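Local coordinates for protein-glutaminase (Chryseobacterium proteolyticum, PDB 3A54) that probably deamidates glutamine side chains within proteins, converting them to glutamate, and is made as a pro-form, at residues F43-Q48 against W194-A199. The protein carries 1 engineered substitution. Sequence-based numbering, arbitrary orientation. Where two conformers were deposited one is given.
Sequences FMLTQQ and WSYHVA. Engineered in segment 43-48: Gln47 (natural residue Ala).
Over one face of the Trp194 indole, toward its rim, lies NE2 of Gln47, an engineered residue replacing alanine, 3.3 Å from Trp194 CD2, with amide and indole planes 28° apart. His197 ND1 lies over the same face of the indole, Trp194 CZ3 lies over one face of the His197 ring, and the imidazole plane is nearly parallel to that of the amide. The Tyr196 ring takes backbone oxygens at its edge: Tyr196 OH donates to Leu45 O (2.6 Å), while Thr46 O sits 3.6 Å from Tyr196 CE1. The Gln47 chain runs extended beyond CG (chi2 177°), reaching alongside Trp194 and across Tyr196. There NE2 gives a nearly straight bond (166°) to a lone pair of Tyr196 O, 2.9 Å away, and OE1 accepts from the backbone N of Cys156, so both ends of the amide are held and its rotation is fixed. Ser195 N donates to Gln47 O at 2.9 Å, tying down the backbone. A water bridges Ser195 OG and Phe43 N. Replacing Trp194 by an alanine is likely to open a gap beside the Gln47 amide and leave Pro152 O without the indole N-H. His197 bonds Asp217 and touches Cys156, consistent with a Cys-His-Asp triad. The glutamine amide, carried by a loop of the pro-form and held beside these residues, therefore probably resembles a substrate glutamine, its carbonyl oxygen held by a backbone N-H much as in an oxyanion hole.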
ATOM      1  N   PHE A  43      -8.499  -1.484   5.978  1.00 12.85           N
ATOM      2  CA  PHE A  43      -7.719  -2.345   6.855  1.00 13.27           C
ATOM      3  C   PHE A  43      -6.235  -2.080   6.657  1.00 12.06           C
ATOM      4  O   PHE A  43      -5.823  -1.550   5.624  1.00 13.39           O
ATOM      5  CB  PHE A  43      -7.980  -3.829   6.551  1.00 14.99           C
ATOM      6  CG  PHE A  43      -9.391  -4.280   6.803  1.00 18.02           C
ATOM      7  CD1 PHE A  43      -9.933  -4.250   8.070  1.00 22.59           C
ATOM      8  CD2 PHE A  43     -10.144  -4.815   5.782  1.00 26.19           C
ATOM      9  CE1 PHE A  43     -11.231  -4.702   8.304  1.00 22.84           C
ATOM     10  CE2 PHE A  43     -11.438  -5.265   6.007  1.00 27.00           C
ATOM     11  CZ  PHE A  43     -11.981  -5.195   7.269  1.00 22.51           C
ATOM     12  N   MET A  44      -5.423  -2.482   7.625  1.00 13.37           N
ATOM     13  CA  MET A  44      -3.980  -2.331   7.477  1.00 12.44           C
ATOM     14  C   MET A  44      -3.466  -3.077   6.248  1.00 11.44           C
ATOM     15  O   MET A  44      -4.017  -4.123   5.869  1.00 13.16           O
ATOM     16  CB  MET A  44      -3.248  -2.843   8.722  1.00 13.64           C
ATOM     17  CG  MET A  44      -3.354  -4.350   8.928  1.00 16.52           C
ATOM     18  SD  MET A  44      -2.535  -4.950  10.418  1.00 18.96           S
ATOM     19  CE  MET A  44      -0.825  -4.802   9.936  1.00 22.30           C
ATOM     20  N   LEU A  45      -2.423  -2.504   5.642  1.00 12.56           N
ATOM     21  CA  LEU A  45      -1.665  -3.098   4.539  0.50 11.89           C
ATOM     22  C   LEU A  45      -2.404  -3.142   3.201  1.00 10.66           C
ATOM     23  O   LEU A  45      -1.917  -2.600   2.207  1.00 12.41           O
ATOM     24  CB  LEU A  45      -1.114  -4.473   4.922  0.50 11.57           C
ATOM     25  CG  LEU A  45       0.019  -5.003   4.050  0.50  9.22           C
ATOM     26  CD1 LEU A  45       1.180  -4.004   3.999  0.50  8.85           C
ATOM     27  CD2 LEU A  45       0.494  -6.353   4.559  0.50 10.89           C
ATOM     28  N   THR A  46      -3.567  -3.782   3.161  1.00 12.45           N
ATOM     29  CA  THR A  46      -4.324  -3.816   1.913  1.00 11.95           C
ATOM     30  C   THR A  46      -4.839  -2.421   1.552  1.00 11.24           C
ATOM     31  O   THR A  46      -5.234  -1.655   2.436  1.00 12.65           O
ATOM     32  CB  THR A  46      -5.504  -4.817   1.970  1.00 12.55           C
ATOM     33  OG1 THR A  46      -6.254  -4.734   0.751  1.00 12.84           O
ATOM     34  CG2 THR A  46      -6.426  -4.504   3.132  1.00 13.93           C
ATOM     35  N   GLN A  47      -4.830  -2.091   0.260  1.00 11.15           N
ATOM     36  CA  GLN A  47      -5.398  -0.833  -0.228  1.00 11.94           C
ATOM     37  C   GLN A  47      -6.901  -0.907  -0.435  1.00 12.15           C
ATOM     38  O   GLN A  47      -7.545   0.093  -0.746  1.00 14.09           O
ATOM     39  CB  GLN A  47      -4.791  -0.462  -1.575  1.00 14.43           C
ATOM     40  CG  GLN A  47      -3.310  -0.298  -1.553  1.00 14.93           C
ATOM     41  CD  GLN A  47      -2.759   0.007  -2.931  1.00 13.37           C
ATOM     42  OE1 GLN A  47      -2.299  -0.896  -3.646  1.00 13.94           O
ATOM     43  NE2 GLN A  47      -2.801   1.285  -3.317  1.00 12.17           N
ATOM     44  N   GLN A  48      -7.457  -2.099  -0.292  1.00 13.45           N
ATOM     45  CA  GLN A  48      -8.846  -2.265  -0.663  0.50 14.85           C
ATOM     46  C   GLN A  48      -9.841  -1.785   0.383  1.00 13.88           C
ATOM     47  O   GLN A  48      -9.610  -1.876   1.587  1.00 14.58           O
ATOM     48  CB  GLN A  48      -9.102  -3.703  -1.075  0.50 16.95           C
ATOM     49  CG  GLN A  48      -8.200  -4.097  -2.220  0.50 17.72           C
ATOM     50  CD  GLN A  48      -8.523  -5.448  -2.779  0.50 19.76           C
ATOM     51  OE1 GLN A  48      -9.626  -5.686  -3.261  0.50 23.16           O
ATOM     52  NE2 GLN A  48      -7.562  -6.341  -2.730  0.50 17.71           N
ATOM     53  N   TRP A 194      -8.815   3.009  -3.761  1.00 11.47           N
ATOM     54  CA  TRP A 194      -7.858   2.677  -2.715  1.00 10.98           C
ATOM     55  C   TRP A 194      -8.122   3.488  -1.457  1.00 10.24           C
ATOM     56  O   TRP A 194      -8.530   4.649  -1.543  1.00 11.65           O
ATOM     57  CB  TRP A 194      -6.452   3.085  -3.135  1.00 11.40           C
ATOM     58  CG  TRP A 194      -5.828   2.405  -4.297  1.00 11.60           C
ATOM     59  CD1 TRP A 194      -5.941   1.092  -4.667  1.00 12.17           C
ATOM     60  CD2 TRP A 194      -4.893   3.002  -5.191  1.00 11.24           C
ATOM     61  NE1 TRP A 194      -5.147   0.849  -5.774  1.00 12.66           N
ATOM     62  CE2 TRP A 194      -4.487   2.008  -6.103  1.00 11.44           C
ATOM     63  CE3 TRP A 194      -4.353   4.294  -5.305  1.00 11.61           C
ATOM     64  CZ2 TRP A 194      -3.577   2.264  -7.122  1.00 12.14           C
ATOM     65  CZ3 TRP A 194      -3.461   4.551  -6.321  1.00 11.30           C
ATOM     66  CH2 TRP A 194      -3.069   3.536  -7.213  1.00 11.39           C
ATOM     67  N   SER A 195      -7.840   2.897  -0.299  1.00 10.97           N
ATOM     68  CA  SER A 195      -7.860   3.637   0.967  1.00  9.84           C
ATOM     69  C   SER A 195      -6.540   4.374   1.201  1.00 10.61           C
ATOM     70  O   SER A 195      -6.497   5.356   1.943  1.00 11.79           O
ATOM     71  CB  SER A 195      -8.114   2.694   2.139  1.00 11.29           C
ATOM     72  OG  SER A 195      -7.065   1.746   2.239  1.00 13.56           O
ATOM     73  N   TYR A 196      -5.464   3.879   0.595  1.00 10.03           N
ATOM     74  CA  TYR A 196      -4.164   4.556   0.655  1.00 10.67           C
ATOM     75  C   TYR A 196      -3.312   4.086  -0.508  1.00 10.36           C
ATOM     76  O   TYR A 196      -3.652   3.111  -1.190  1.00 10.67           O
ATOM     77  CB  TYR A 196      -3.436   4.263   1.986  1.00 10.53           C
ATOM     78  CG  TYR A 196      -2.610   2.984   1.981  1.00  9.66           C
ATOM     79  CD1 TYR A 196      -3.216   1.732   2.108  1.00 11.64           C
ATOM     80  CD2 TYR A 196      -1.225   3.023   1.831  1.00  9.87           C
ATOM     81  CE1 TYR A 196      -2.456   0.558   2.095  1.00 11.53           C
ATOM     82  CE2 TYR A 196      -0.461   1.868   1.819  1.00 10.11           C
ATOM     83  CZ  TYR A 196      -1.078   0.633   1.949  1.00 10.85           C
ATOM     84  OH  TYR A 196      -0.307  -0.515   1.939  1.00 11.78           O
ATOM     85  N   HIS A 197      -2.206   4.778  -0.737  1.00 10.73           N
ATOM     86  CA  HIS A 197      -1.230   4.355  -1.728  1.00 10.06           C
ATOM     87  C   HIS A 197       0.151   4.718  -1.192  1.00 10.32           C
ATOM     88  O   HIS A 197       0.270   5.567  -0.304  1.00 10.93           O
ATOM     89  CB  HIS A 197      -1.516   5.018  -3.074  1.00 11.27           C
ATOM     90  CG  HIS A 197      -0.667   4.508  -4.201  1.00 11.21           C
ATOM     91  ND1 HIS A 197      -0.326   3.179  -4.342  1.00 12.73           N
ATOM     92  CD2 HIS A 197      -0.110   5.153  -5.257  1.00 12.06           C
ATOM     93  CE1 HIS A 197       0.413   3.028  -5.428  1.00 13.70           C
ATOM     94  NE2 HIS A 197       0.566   4.210  -5.999  1.00 12.22           N
ATOM     95  N   VAL A 198       1.185   4.064  -1.703  1.00 10.98           N
ATOM     96  CA  VAL A 198       2.553   4.373  -1.303  1.00 11.49           C
ATOM     97  C   VAL A 198       3.456   4.226  -2.514  1.00 10.78           C
ATOM     98  O   VAL A 198       3.178   3.417  -3.410  1.00 12.18           O
ATOM     99  CB  VAL A 198       3.041   3.472  -0.125  1.00 10.84           C
ATOM    100  CG1 VAL A 198       3.130   2.011  -0.545  1.00 12.80           C
ATOM    101  CG2 VAL A 198       4.393   3.965   0.453  1.00 12.23           C
ATOM    102  N   ALA A 199       4.518   5.027  -2.556  1.00 11.87           N
ATOM    103  CA  ALA A 199       5.576   4.862  -3.547  1.00 11.03           C
ATOM    104  C   ALA A 199       6.878   5.345  -2.916  1.00 11.88           C
ATOM    105  O   ALA A 199       6.873   5.828  -1.777  1.00 12.32           O
ATOM    106  CB  ALA A 199       5.260   5.633  -4.814  1.00 13.63           C
TER
HETATM  107  O   HOH W   1      -7.753  -0.786   3.199  1.00 13.32           O